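Local atomic coordinates of Peptide/nickel transport system substrate-binding protein (Listeria monocytogenes serotype 1/2a, PDB entry 5KZT), a protein that binds peptides and probably hands them to a membrane transporter for uptake. Residues E14-S22 against T242-L250; D29-L39 against R103-Y113. All blocks are in the same frame, centred on the assembly; numbering follows the deposited sequence.

Interaction 1 of 2, residues E14-S22 against T242-L250; sequences EQVLNLTES and TDKVDRTVL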
ATOM      1  N   GLU A  14     -24.325  -7.630  21.074  1.00 33.40           N
ATOM      2  CA  GLU A  14     -23.465  -6.448  21.199  1.00 32.32           C
ATOM      3  C   GLU A  14     -22.610  -6.212  19.943  1.00 29.70           C
ATOM      4  O   GLU A  14     -21.937  -7.115  19.461  1.00 28.65           O
ATOM      5  CB  GLU A  14     -22.563  -6.602  22.426  1.00 33.67           C
ATOM      6  CG  GLU A  14     -21.698  -5.398  22.751  1.00 34.43           C
ATOM      7  CD  GLU A  14     -20.823  -5.645  23.962  1.00 36.06           C
ATOM      8  OE1 GLU A  14     -19.884  -6.476  23.857  1.00 36.61           O
ATOM      9  OE2 GLU A  14     -21.090  -5.017  25.023  1.00 38.60           O
ATOM     10  N   GLN A  15     -22.625  -4.980  19.447  1.00 27.73           N
ATOM     11  CA  GLN A  15     -21.964  -4.629  18.213  1.00 25.81           C
ATOM     12  C   GLN A  15     -20.588  -4.050  18.499  1.00 24.61           C
ATOM     13  O   GLN A  15     -20.319  -2.884  18.214  1.00 24.26           O
ATOM     14  CB  GLN A  15     -22.832  -3.655  17.415  1.00 25.64           C
ATOM     15  CG  GLN A  15     -24.203  -4.211  17.051  1.00 26.35           C
ATOM     16  CD  GLN A  15     -24.092  -5.453  16.175  1.00 25.74           C
ATOM     17  OE1 GLN A  15     -23.469  -5.418  15.119  1.00 24.51           O
ATOM     18  NE2 GLN A  15     -24.666  -6.561  16.621  1.00 26.57           N
ATOM     19  N   VAL A  16     -19.720  -4.896  19.052  1.00 23.92           N
ATOM     20  CA  VAL A  16     -18.334  -4.554  19.338  1.00 23.00           C
ATOM     21  C   VAL A  16     -17.480  -5.616  18.671  1.00 22.32           C
ATOM     22  O   VAL A  16     -17.688  -6.803  18.901  1.00 22.92           O
ATOM     23  CB  VAL A  16     -18.041  -4.506  20.840  1.00 23.63           C
ATOM     24  CG1 VAL A  16     -16.545  -4.340  21.117  1.00 22.93           C
ATOM     25  CG2 VAL A  16     -18.823  -3.372  21.477  1.00 24.52           C
ATOM     26  N   LEU A  17     -16.534  -5.171  17.840  1.00 21.08           N
ATOM     27  CA  LEU A  17     -15.707  -6.050  17.028  1.00 20.21           C
ATOM     28  C   LEU A  17     -14.264  -5.954  17.529  1.00 19.78           C
ATOM     29  O   LEU A  17     -13.781  -4.859  17.823  1.00 19.65           O
ATOM     30  CB  LEU A  17     -15.826  -5.641  15.568  1.00 19.67           C
ATOM     31  CG  LEU A  17     -15.014  -6.366  14.494  1.00 19.10           C
ATOM     32  CD1 LEU A  17     -15.343  -7.851  14.416  1.00 19.67           C
ATOM     33  CD2 LEU A  17     -15.211  -5.687  13.150  1.00 18.77           C
ATOM     34  N   ASN A  18     -13.600  -7.102  17.663  1.00 19.52           N
ATOM     35  CA  ASN A  18     -12.222  -7.185  18.186  1.00 19.38           C
ATOM     36  C   ASN A  18     -11.275  -7.759  17.128  1.00 18.85           C
ATOM     37  O   ASN A  18     -11.398  -8.921  16.727  1.00 19.15           O
ATOM     38  CB  ASN A  18     -12.178  -8.052  19.448  1.00 20.06           C
ATOM     39  CG  ASN A  18     -12.920  -7.437  20.607  1.00 20.68           C
ATOM     40  OD1 ASN A  18     -12.718  -6.278  20.934  1.00 20.62           O
ATOM     41  ND2 ASN A  18     -13.771  -8.212  21.243  1.00 21.39           N
ATOM     42  N   LEU A  19     -10.341  -6.931  16.676  1.00 18.45           N
ATOM     43  CA  LEU A  19      -9.465  -7.267  15.559  1.00 18.18           C
ATOM     44  C   LEU A  19      -8.025  -7.213  16.017  1.00 18.76           C
ATOM     45  O   LEU A  19      -7.723  -6.704  17.111  1.00 18.94           O
ATOM     46  CB  LEU A  19      -9.680  -6.293  14.402  1.00 17.40           C
ATOM     47  CG  LEU A  19     -11.065  -6.244  13.744  1.00 17.34           C
ATOM     48  CD1 LEU A  19     -11.061  -5.207  12.628  1.00 16.79           C
ATOM     49  CD2 LEU A  19     -11.510  -7.607  13.230  1.00 17.45           C
ATOM     50  N   THR A  20      -7.144  -7.763  15.183  1.00 19.19           N
ATOM     51  CA  THR A  20      -5.706  -7.665  15.378  1.00 19.89           C
ATOM     52  C   THR A  20      -5.057  -6.968  14.188  1.00 20.14           C
ATOM     53  O   THR A  20      -5.624  -6.908  13.090  1.00 21.05           O
ATOM     54  CB  THR A  20      -5.030  -9.042  15.536  1.00 20.21           C
ATOM     55  OG1 THR A  20      -5.033  -9.717  14.274  1.00 20.33           O
ATOM     56  CG2 THR A  20      -5.723  -9.884  16.568  1.00 20.71           C
ATOM     57  N   GLU A  21      -3.860  -6.448  14.412  1.00 20.63           N
ATOM     58  CA  GLU A  21      -3.026  -5.890  13.352  1.00 20.94           C
ATOM     59  C   GLU A  21      -1.596  -6.388  13.595  1.00 20.86           C
ATOM     60  O   GLU A  21      -1.247  -6.691  14.724  1.00 20.67           O
ATOM     61  CB  GLU A  21      -3.117  -4.367  13.392  1.00 21.93           C
ATOM     62  CG  GLU A  21      -2.454  -3.610  12.241  1.00 22.57           C
ATOM     63  CD  GLU A  21      -2.906  -4.059  10.861  1.00 23.12           C
ATOM     64  OE1 GLU A  21      -3.791  -3.395  10.269  1.00 24.17           O
ATOM     65  OE2 GLU A  21      -2.341  -5.054  10.346  1.00 23.75           O
ATOM     66  N   SER A  22      -0.785  -6.482  12.541  1.00 20.31           N
ATOM     67  CA  SER A  22       0.548  -7.086  12.633  1.00 20.73           C
ATOM     68  C   SER A  22       1.692  -6.103  12.936  1.00 20.25           C
ATOM     69  O   SER A  22       2.841  -6.520  13.070  1.00 20.82           O
ATOM     70  CB  SER A  22       0.847  -7.817  11.327  1.00 21.28           C
ATOM     71  OG  SER A  22       0.672  -6.937  10.231  1.00 21.96           O
ATOM     72  N   THR A 242     -10.197 -18.069  22.951  1.00 25.11           N
ATOM     73  CA  THR A 242     -10.730 -17.562  24.220  1.00 26.28           C
ATOM     74  C   THR A 242     -11.683 -16.382  24.013  1.00 26.49           C
ATOM     75  O   THR A 242     -12.005 -15.702  24.969  1.00 27.24           O
ATOM     76  CB  THR A 242      -9.604 -17.212  25.226  1.00 26.66           C
ATOM     77  OG1 THR A 242      -8.684 -16.281  24.654  1.00 25.65           O
ATOM     78  CG2 THR A 242      -8.862 -18.457  25.620  1.00 26.96           C
ATOM     79  N   ASP A 243     -12.141 -16.186  22.770  1.00 26.12           N
ATOM     80  CA  ASP A 243     -13.115 -15.141  22.376  1.00 26.70           C
ATOM     81  C   ASP A 243     -12.702 -13.701  22.655  1.00 26.05           C
ATOM     82  O   ASP A 243     -13.556 -12.841  22.845  1.00 25.79           O
ATOM     83  CB  ASP A 243     -14.485 -15.432  22.999  1.00 28.26           C
ATOM     84  CG  ASP A 243     -15.023 -16.798  22.601  1.00 29.31           C
ATOM     85  OD1 ASP A 243     -14.902 -17.170  21.414  1.00 30.51           O
ATOM     86  OD2 ASP A 243     -15.569 -17.493  23.459  1.00 31.50           O
ATOM     87  N   LYS A 244     -11.396 -13.437  22.656  1.00 25.64           N
ATOM     88  CA  LYS A 244     -10.864 -12.081  22.856  1.00 25.50           C
ATOM     89  C   LYS A 244     -10.655 -11.352  21.543  1.00 23.83           C
ATOM     90  O   LYS A 244     -10.551 -10.126  21.530  1.00 23.96           O
ATOM     91  CB  LYS A 244      -9.549 -12.129  23.629  1.00 26.37           C
ATOM     92  CG  LYS A 244      -9.621 -12.826  24.976  1.00 28.27           C
ATOM     93  CD  LYS A 244     -10.399 -12.018  25.977  1.00 29.75           C
ATOM     94  CE  LYS A 244     -10.434 -12.721  27.316  1.00 31.45           C
ATOM     95  NZ  LYS A 244     -11.312 -11.943  28.232  1.00 33.32           N
ATOM     96  N   VAL A 245     -10.522 -12.095  20.445  1.00 22.54           N
ATOM     97  CA  VAL A 245     -10.551 -11.501  19.108  1.00 21.16           C
ATOM     98  C   VAL A 245     -11.480 -12.308  18.239  1.00 20.80           C
ATOM     99  O   VAL A 245     -11.704 -13.482  18.492  1.00 20.84           O
ATOM    100  CB  VAL A 245      -9.157 -11.392  18.451  1.00 20.77           C
ATOM    101  CG1 VAL A 245      -8.220 -10.569  19.325  1.00 21.14           C
ATOM    102  CG2 VAL A 245      -8.545 -12.754  18.139  1.00 20.61           C
ATOM    103  N   ASP A 246     -12.017 -11.657  17.213  1.00 20.45           N
ATOM    104  CA  ASP A 246     -13.014 -12.238  16.322  1.00 20.40           C
ATOM    105  C   ASP A 246     -12.469 -12.682  14.965  1.00 19.61           C
ATOM    106  O   ASP A 246     -13.185 -13.316  14.189  1.00 19.53           O
ATOM    107  CB  ASP A 246     -14.147 -11.243  16.119  1.00 20.87           C
ATOM    108  CG  ASP A 246     -14.810 -10.863  17.415  1.00 21.88           C
ATOM    109  OD1 ASP A 246     -15.156 -11.776  18.195  1.00 23.43           O
ATOM    110  OD2 ASP A 246     -14.966  -9.654  17.681  1.00 22.35           O
ATOM    111  N   ARG A 247     -11.219 -12.329  14.687  1.00 18.76           N
ATOM    112  CA  ARG A 247     -10.562 -12.619  13.426  1.00 18.47           C
ATOM    113  C   ARG A 247      -9.061 -12.601  13.694  1.00 18.23           C
ATOM    114  O   ARG A 247      -8.563 -11.696  14.368  1.00 18.43           O
ATOM    115  CB  ARG A 247     -10.973 -11.568  12.405  1.00 18.19           C
ATOM    116  CG  ARG A 247     -10.556 -11.834  10.982  1.00 18.58           C
ATOM    117  CD  ARG A 247     -11.267 -10.867  10.065  1.00 18.67           C
ATOM    118  NE  ARG A 247     -11.165 -11.188   8.646  1.00 18.85           N
ATOM    119  CZ  ARG A 247     -10.382 -10.570   7.775  1.00 18.71           C
ATOM    120  NH1 ARG A 247      -9.554  -9.592   8.158  1.00 18.85           N
ATOM    121  NH2 ARG A 247     -10.422 -10.951   6.503  1.00 19.08           N
ATOM    122  N   THR A 248      -8.342 -13.614  13.220  1.00 18.17           N
ATOM    123  CA  THR A 248      -6.910 -13.704  13.475  1.00 18.25           C
ATOM    124  C   THR A 248      -6.142 -14.261  12.272  1.00 17.94           C
ATOM    125  O   THR A 248      -6.549 -15.231  11.653  1.00 17.40           O
ATOM    126  CB  THR A 248      -6.639 -14.522  14.760  1.00 18.88           C
ATOM    127  OG1 THR A 248      -5.256 -14.431  15.120  1.00 19.72           O
ATOM    128  CG2 THR A 248      -7.030 -15.983  14.587  1.00 19.24           C
ATOM    129  N   VAL A 249      -4.990 -13.670  11.997  1.00 18.32           N
ATOM    130  CA  VAL A 249      -4.164 -14.081  10.873  1.00 18.61           C
ATOM    131  C   VAL A 249      -3.437 -15.380  11.200  1.00 19.14           C
ATOM    132  O   VAL A 249      -2.918 -15.527  12.302  1.00 19.52           O
ATOM    133  CB  VAL A 249      -3.076 -13.036  10.547  1.00 19.10           C
ATOM    134  CG1 VAL A 249      -2.236 -13.507   9.349  1.00 19.64           C
ATOM    135  CG2 VAL A 249      -3.667 -11.676  10.284  1.00 18.97           C
ATOM    136  N   LEU A 250      -3.385 -16.301  10.231  1.00 19.23           N
ATOM    137  CA  LEU A 250      -2.684 -17.579  10.362  1.00 20.12           C
ATOM    138  C   LEU A 250      -1.558 -17.615   9.353  1.00 20.62           C
ATOM    139  O   LEU A 250      -1.777 -17.356   8.192  1.00 20.08           O
ATOM    140  CB  LEU A 250      -3.615 -18.760  10.050  1.00 20.24           C
ATOM    141  CG  LEU A 250      -4.915 -18.849  10.851  1.00 20.29           C
ATOM    142  CD1 LEU A 250      -5.824 -19.891  10.227  1.00 20.83           C
ATOM    143  CD2 LEU A 250      -4.633 -19.162  12.311  1.00 20.79           C
TER
HETATM  144  O   HOH W   1     -17.218  -9.475  19.371  1.00 29.78           O
HETATM  145  O   HOH W   2     -14.123 -10.994  20.642  1.00 28.24           O
HETATM  146  O   HOH W   3      -7.791  -9.504  12.893  1.00 21.59           O
HETATM  147  O   HOH W   4      -3.860 -12.020  14.300  1.00 26.04           O

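Interaction 2 of 2, residues D29-L39 against R103-Y113; sequences DSTKADDQVGL and RAVDPNTAATY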
ATOM      1  N   ASP A  29      -1.456  10.310   9.179  1.00 17.01           N
ATOM      2  CA  ASP A  29      -1.639  11.576   8.477  1.00 16.92           C
ATOM      3  C   ASP A  29      -2.139  11.212   7.087  1.00 16.16           C
ATOM      4  O   ASP A  29      -1.405  10.590   6.331  1.00 15.23           O
ATOM      5  CB  ASP A  29      -0.284  12.319   8.436  1.00 17.09           C
ATOM      6  CG  ASP A  29      -0.372  13.707   7.774  1.00 17.12           C
ATOM      7  OD1 ASP A  29      -1.026  13.807   6.719  1.00 16.23           O
ATOM      8  OD2 ASP A  29       0.241  14.682   8.297  1.00 17.43           O
ATOM      9  N   SER A  30      -3.375  11.595   6.739  1.00 16.17           N
ATOM     10  CA  SER A  30      -3.962  11.158   5.465  1.00 16.19           C
ATOM     11  C   SER A  30      -3.179  11.645   4.235  1.00 16.03           C
ATOM     12  O   SER A  30      -3.242  11.010   3.189  1.00 15.87           O
ATOM     13  CB  SER A  30      -5.440  11.534   5.332  1.00 16.46           C
ATOM     14  OG  SER A  30      -5.648  12.926   5.453  1.00 16.87           O
ATOM     15  N   THR A  31      -2.446  12.751   4.364  1.00 16.18           N
ATOM     16  CA  THR A  31      -1.598  13.212   3.275  1.00 16.49           C
ATOM     17  C   THR A  31      -0.312  12.402   3.138  1.00 16.76           C
ATOM     18  O   THR A  31       0.100  12.078   2.027  1.00 16.43           O
ATOM     19  CB  THR A  31      -1.235  14.693   3.443  1.00 16.61           C
ATOM     20  OG1 THR A  31      -2.431  15.459   3.613  1.00 16.81           O
ATOM     21  CG2 THR A  31      -0.490  15.200   2.214  1.00 16.67           C
ATOM     22  N   LYS A  32       0.325  12.099   4.268  1.00 17.78           N
ATOM     23  CA  LYS A  32       1.674  11.556   4.282  1.00 18.59           C
ATOM     24  C   LYS A  32       1.715  10.027   4.339  1.00 18.81           C
ATOM     25  O   LYS A  32       2.701   9.434   3.881  1.00 19.54           O
ATOM     26  CB  LYS A  32       2.481  12.143   5.443  1.00 19.79           C
ATOM     27  CG  LYS A  32       2.672  13.642   5.381  1.00 20.86           C
ATOM     28  CD  LYS A  32       3.552  14.115   6.527  1.00 22.73           C
ATOM     29  CE  LYS A  32       3.658  15.614   6.516  1.00 23.98           C
ATOM     30  NZ  LYS A  32       4.435  16.097   7.675  1.00 25.94           N
ATOM     31  N   ALA A  33       0.685   9.397   4.914  1.00 18.49           N
ATOM     32  CA  ALA A  33       0.625   7.939   5.029  1.00 17.82           C
ATOM     33  C   ALA A  33       0.724   7.269   3.661  1.00 17.35           C
ATOM     34  O   ALA A  33       0.058   7.680   2.699  1.00 16.99           O
ATOM     35  CB  ALA A  33      -0.658   7.492   5.725  1.00 17.70           C
ATOM     36  N   ASP A  34       1.569   6.247   3.583  1.00 16.92           N
ATOM     37  CA  ASP A  34       1.702   5.448   2.362  1.00 16.97           C
ATOM     38  C   ASP A  34       1.740   3.941   2.599  1.00 16.94           C
ATOM     39  O   ASP A  34       2.089   3.185   1.696  1.00 16.92           O
ATOM     40  CB  ASP A  34       2.947   5.879   1.569  1.00 17.22           C
ATOM     41  CG  ASP A  34       4.252   5.633   2.306  1.00 18.35           C
ATOM     42  OD1 ASP A  34       4.310   4.898   3.325  1.00 18.03           O
ATOM     43  OD2 ASP A  34       5.264   6.202   1.823  1.00 19.79           O
ATOM     44  N   ASP A  35       1.300   3.508   3.767  1.00 17.01           N
ATOM     45  CA  ASP A  35       1.371   2.105   4.139  1.00 17.47           C
ATOM     46  C   ASP A  35       0.006   1.524   4.423  1.00 17.08           C
ATOM     47  O   ASP A  35      -0.941   2.240   4.752  1.00 15.49           O
ATOM     48  CB  ASP A  35       2.226   1.960   5.379  1.00 18.52           C
ATOM     49  CG  ASP A  35       1.534   2.479   6.594  1.00 19.09           C
ATOM     50  OD1 ASP A  35       1.541   3.721   6.807  1.00 20.78           O
ATOM     51  OD2 ASP A  35       0.915   1.656   7.307  1.00 19.51           O
ATOM     52  N   GLN A  36      -0.092   0.202   4.320  1.00 17.42           N
ATOM     53  CA  GLN A  36      -1.401  -0.428   4.399  1.00 17.98           C
ATOM     54  C   GLN A  36      -2.054  -0.300   5.782  1.00 17.44           C
ATOM     55  O   GLN A  36      -3.284  -0.264   5.870  1.00 16.67           O
ATOM     56  CB  GLN A  36      -1.342  -1.889   3.959  1.00 19.41           C
ATOM     57  CG  GLN A  36      -0.778  -2.873   4.954  1.00 21.13           C
ATOM     58  CD  GLN A  36      -0.858  -4.318   4.443  1.00 22.73           C
ATOM     59  OE1 GLN A  36       0.145  -5.010   4.391  1.00 23.93           O
ATOM     60  NE2 GLN A  36      -2.053  -4.760   4.048  1.00 23.39           N
ATOM     61  N   VAL A  37      -1.245  -0.202   6.838  1.00 16.90           N
ATOM     62  CA  VAL A  37      -1.785  -0.140   8.211  1.00 16.80           C
ATOM     63  C   VAL A  37      -2.425   1.219   8.472  1.00 16.20           C
ATOM     64  O   VAL A  37      -3.605   1.305   8.852  1.00 15.76           O
ATOM     65  CB  VAL A  37      -0.710  -0.453   9.273  1.00 17.57           C
ATOM     66  CG1 VAL A  37      -1.217  -0.201  10.696  1.00 17.87           C
ATOM     67  CG2 VAL A  37      -0.247  -1.890   9.127  1.00 18.05           C
ATOM     68  N   GLY A  38      -1.650   2.267   8.232  1.00 15.58           N
ATOM     69  CA  GLY A  38      -2.117   3.617   8.374  1.00 15.76           C
ATOM     70  C   GLY A  38      -3.220   4.024   7.405  1.00 15.27           C
ATOM     71  O   GLY A  38      -4.142   4.736   7.783  1.00 15.06           O
ATOM     72  N   LEU A  39      -3.137   3.581   6.154  1.00 15.04           N
ATOM     73  CA  LEU A  39      -4.182   3.933   5.169  1.00 14.91           C
ATOM     74  C   LEU A  39      -5.502   3.265   5.504  1.00 14.75           C
ATOM     75  O   LEU A  39      -6.570   3.829   5.258  1.00 14.39           O
ATOM     76  CB  LEU A  39      -3.759   3.575   3.749  1.00 15.24           C
ATOM     77  CG  LEU A  39      -2.645   4.501   3.239  1.00 15.56           C
ATOM     78  CD1 LEU A  39      -2.034   3.898   1.998  1.00 15.83           C
ATOM     79  CD2 LEU A  39      -3.116   5.905   2.949  1.00 15.73           C
ATOM     80  N   ARG A 103      -1.683  20.871   0.106  1.00 14.78           N
ATOM     81  CA  ARG A 103      -0.760  20.286   1.086  1.00 15.14           C
ATOM     82  C   ARG A 103      -0.005  19.096   0.506  1.00 14.68           C
ATOM     83  O   ARG A 103       1.195  18.967   0.728  1.00 14.87           O
ATOM     84  CB  ARG A 103      -1.492  19.843   2.371  1.00 15.37           C
ATOM     85  CG  ARG A 103      -0.604  19.312   3.487  1.00 15.78           C
ATOM     86  CD  ARG A 103      -1.361  19.284   4.807  1.00 16.33           C
ATOM     87  NE  ARG A 103      -0.526  18.844   5.930  1.00 16.92           N
ATOM     88  CZ  ARG A 103      -0.525  17.614   6.457  1.00 16.76           C
ATOM     89  NH1 ARG A 103      -1.316  16.644   5.989  1.00 16.54           N
ATOM     90  NH2 ARG A 103       0.276  17.341   7.476  1.00 17.31           N
ATOM     91  N   ALA A 104      -0.723  18.222  -0.205  1.00 14.19           N
ATOM     92  CA  ALA A 104      -0.133  17.026  -0.802  1.00 14.08           C
ATOM     93  C   ALA A 104       0.935  17.317  -1.841  1.00 14.35           C
ATOM     94  O   ALA A 104       1.911  16.572  -1.908  1.00 14.40           O
ATOM     95  CB  ALA A 104      -1.204  16.122  -1.410  1.00 13.69           C
ATOM     96  N   VAL A 105       0.756  18.361  -2.652  1.00 14.36           N
ATOM     97  CA  VAL A 105       1.743  18.689  -3.696  1.00 14.83           C
ATOM     98  C   VAL A 105       2.846  19.640  -3.218  1.00 15.58           C
ATOM     99  O   VAL A 105       3.900  19.762  -3.847  1.00 15.48           O
ATOM    100  CB  VAL A 105       1.100  19.242  -4.993  1.00 14.87           C
ATOM    101  CG1 VAL A 105       0.268  18.163  -5.669  1.00 14.52           C
ATOM    102  CG2 VAL A 105       0.235  20.480  -4.742  1.00 15.03           C
ATOM    103  N   ASP A 106       2.604  20.292  -2.099  1.00 16.19           N
ATOM    104  CA  ASP A 106       3.555  21.256  -1.560  1.00 17.50           C
ATOM    105  C   ASP A 106       4.891  20.559  -1.268  1.00 17.83           C
ATOM    106  O   ASP A 106       4.941  19.616  -0.469  1.00 17.22           O
ATOM    107  CB  ASP A 106       2.975  21.891  -0.289  1.00 18.12           C
ATOM    108  CG  ASP A 106       3.730  23.112   0.161  1.00 19.65           C
ATOM    109  OD1 ASP A 106       4.951  23.228  -0.130  1.00 20.21           O
ATOM    110  OD2 ASP A 106       3.091  23.959   0.844  1.00 20.77           O
ATOM    111  N   PRO A 107       5.988  21.020  -1.899  1.00 18.71           N
ATOM    112  CA  PRO A 107       7.285  20.406  -1.569  1.00 19.66           C
ATOM    113  C   PRO A 107       7.657  20.370  -0.083  1.00 20.55           C
ATOM    114  O   PRO A 107       8.264  19.392   0.385  1.00 20.88           O
ATOM    115  CB  PRO A 107       8.280  21.243  -2.366  1.00 20.22           C
ATOM    116  CG  PRO A 107       7.493  21.712  -3.533  1.00 19.75           C
ATOM    117  CD  PRO A 107       6.116  21.990  -3.000  1.00 19.30           C
ATOM    118  N   ASN A 108       7.290  21.415   0.652  1.00 21.24           N
ATOM    119  CA  ASN A 108       7.488  21.453   2.118  1.00 22.18           C
ATOM    120  C   ASN A 108       6.950  20.195   2.832  1.00 21.27           C
ATOM    121  O   ASN A 108       7.537  19.701   3.790  1.00 21.98           O
ATOM    122  CB  ASN A 108       6.815  22.734   2.664  1.00 23.24           C
ATOM    123  CG  ASN A 108       7.420  23.242   3.954  1.00 24.57           C
ATOM    124  OD1 ASN A 108       6.696  23.508   4.915  1.00 26.37           O
ATOM    125  ND2 ASN A 108       8.720  23.427   3.977  1.00 24.93           N
ATOM    126  N   THR A 109       5.834  19.663   2.350  1.00 19.65           N
ATOM    127  CA  THR A 109       5.234  18.490   2.940  1.00 19.08           C
ATOM    128  C   THR A 109       6.006  17.209   2.654  1.00 18.80           C
ATOM    129  O   THR A 109       5.987  16.294   3.468  1.00 18.72           O
ATOM    130  CB  THR A 109       3.804  18.312   2.394  1.00 18.38           C
ATOM    131  OG1 THR A 109       3.099  19.548   2.537  1.00 18.38           O
ATOM    132  CG2 THR A 109       3.051  17.212   3.132  1.00 17.95           C
ATOM    133  N   ALA A 110       6.627  17.128   1.473  1.00 18.84           N
ATOM    134  CA  ALA A 110       7.388  15.945   1.057  1.00 18.87           C
ATOM    135  C   ALA A 110       6.559  14.673   1.207  1.00 18.23           C
ATOM    136  O   ALA A 110       7.031  13.654   1.746  1.00 18.62           O
ATOM    137  CB  ALA A 110       8.685  15.840   1.862  1.00 19.93           C
ATOM    138  N   ALA A 111       5.315  14.743   0.749  1.00 17.27           N
ATOM    139  CA  ALA A 111       4.396  13.609   0.821  1.00 16.57           C
ATOM    140  C   ALA A 111       4.787  12.627  -0.255  1.00 16.48           C
ATOM    141  O   ALA A 111       4.885  13.012  -1.426  1.00 16.31           O
ATOM    142  CB  ALA A 111       2.973  14.066   0.598  1.00 16.04           C
ATOM    143  N   THR A 112       4.990  11.361   0.114  1.00 16.31           N
ATOM    144  CA  THR A 112       5.466  10.390  -0.864  1.00 16.20           C
ATOM    145  C   THR A 112       4.466  10.158  -1.987  1.00 15.46           C
ATOM    146  O   THR A 112       4.885   9.808  -3.092  1.00 15.58           O
ATOM    147  CB  THR A 112       5.828   9.034  -0.243  1.00 16.67           C
ATOM    148  OG1 THR A 112       4.687   8.496   0.438  1.00 16.57           O
ATOM    149  CG2 THR A 112       7.006   9.163   0.709  1.00 17.73           C
ATOM    150  N   TYR A 113       3.166  10.366  -1.731  1.00 14.45           N
ATOM    151  CA  TYR A 113       2.139  10.161  -2.758  1.00 14.04           C
ATOM    152  C   TYR A 113       1.840  11.427  -3.567  1.00 13.85           C
ATOM    153  O   TYR A 113       0.871  11.477  -4.329  1.00 13.56           O
ATOM    154  CB  TYR A 113       0.861   9.637  -2.113  1.00 13.85           C
ATOM    155  CG  TYR A 113       0.708   8.136  -2.041  1.00 13.93           C
ATOM    156  CD1 TYR A 113       0.851   7.339  -3.178  1.00 14.07           C
ATOM    157  CD2 TYR A 113       0.329   7.523  -0.854  1.00 13.94           C
ATOM    158  CE1 TYR A 113       0.628   5.982  -3.128  1.00 14.21           C
ATOM    159  CE2 TYR A 113       0.127   6.165  -0.790  1.00 14.15           C
ATOM    160  CZ  TYR A 113       0.273   5.391  -1.926  1.00 14.25           C
ATOM    161  OH  TYR A 113       0.025   4.026  -1.866  1.00 14.01           O
TER
HETATM  162  O   HOH W   5       2.072  10.365   0.985  1.00 15.02           O
HETATM  163  O   HOH W   6       4.851  10.877   2.982  1.00 18.79           O

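Interaction 1 of 2, residues E14-S22 against T242-L250
Asn18 and Asp246 carry the direct hydrogen bonds of this contact, one to a side chain and one between backbones. Asn18 N donates to Asp246 OD2 at 2.9 Å, meeting the oxygen on its anti side and 26° out of the carboxylate plane. Asp246 N returns a nearly straight bond of 2.8 Å to Asn18 O. The Asp246 carboxylate can reach back because CG lies beside its own backbone N (chi1 -59°). Its other oxygen, OD1, is bonded to Tyr506 OH.

Four waters extend the seam. One donates to both Val16 O and Asp246 OD2. A second accepts from Asn18 ND2 and donates to Asp243 O and Asp246 OD1. Asn18 OD1 accepts a bond from Asn226 of strand 224-229. A third water accepts from Thr20 N and donates to Arg247 O. The fourth joins Thr20 OG1, Thr248 OG1 and Val249 N. Strands 16-21 and 247-250 run roughly parallel, 24° apart, and water fills part of the gap between them.

Apolar contacts are few. Thr20 CG2 meets Val245 CG1 at 3.8 Å, the two side chains crossing at about a right angle. Leu19 CD2 lies 4.1 Å from Arg247 CB. Arg247 N is buried without a partner, while its guanidinium reaches Gln503 and Tyr519.

Helix 233-241 ends in a Schellman motif at the start of residues 242-250, with Asp243 as C-prime residue. Val245 packs on that helix. Strand 16-21 is an outermost strand of a mixed sheet and pairs with 224-229, whereas strand 247-250 pairs with 491-503 in another sheet.

Interaction 2 of 2, residues D29-L39 against R103-Y113
The contact joins an Asx turn at Asp29 to the end of helix 94-105 and the loop after it, beside the bound peptide. Arg103 grips Asp29 end-on in a two-bond salt bridge. Arg103 NH1 donates to Asp29 OD1 at 2.9 Å and Arg103 NH2 to Asp29 OD2 at 2.8 Å, each on a syn lone pair. The two flat groups are nearly coplanar, 9° apart. Asp29 OD1 also accepts from Thr31 N and Lys32 N, so three donors converge on OD1, and NH2 of Arg103 holds OD2.

Thr31 turns CG2 anti to its backbone N (chi1 of OG1 -53°), which sets the methyl 3.5 Å from Ala104 CA. Ala111 CB is 4.0 Å from Thr31 CG2. Lys32 CE rests on Thr109 CG2 at 3.8 Å.

Farther along, Thr112 OG1 donates to Asp34 OD2 at 2.7 Å, on the anti side of that oxygen. Gln445 is a second partner of OD2. Two waters link the backbones: one from Thr31 O to Tyr113 N, the other from Lys32 O to Thr112 N. The Tyr113 ring takes Ala33 O at its edge, in plane, 3.6 Å from CD2. Its OH bonds to Asp428 and to the peptide backbone.

Asp34 and Gln36 also bond to the peptide through their backbones. Asp35 caps helix 36-45 and packs against helix 406-414, which Thr112 touches too.

How the interactions relate
From the N terminus the chain first runs through strand 16-21, which waits for residues 242-250 to complete interaction 1. It goes on through residues 29-39 into helix 36-45. Residues 103-113 then return to 29-39 and close the shorter loop, interaction 2. The longer loop closes only when 242-250 comes back to 14-22, so the loop of interaction 2 falls entirely between the two segments of interaction 1 along the chain. The centres are about 29 Å apart, yet the contacts touch where Glu21 CD packs 3.8 Å from Val37 CG2. Interaction 1 brings together strands of two sheets, while interaction 2 ties the loop leading into helix 36-45 to the end of helix 94-105 and the loop after it, next to the peptide.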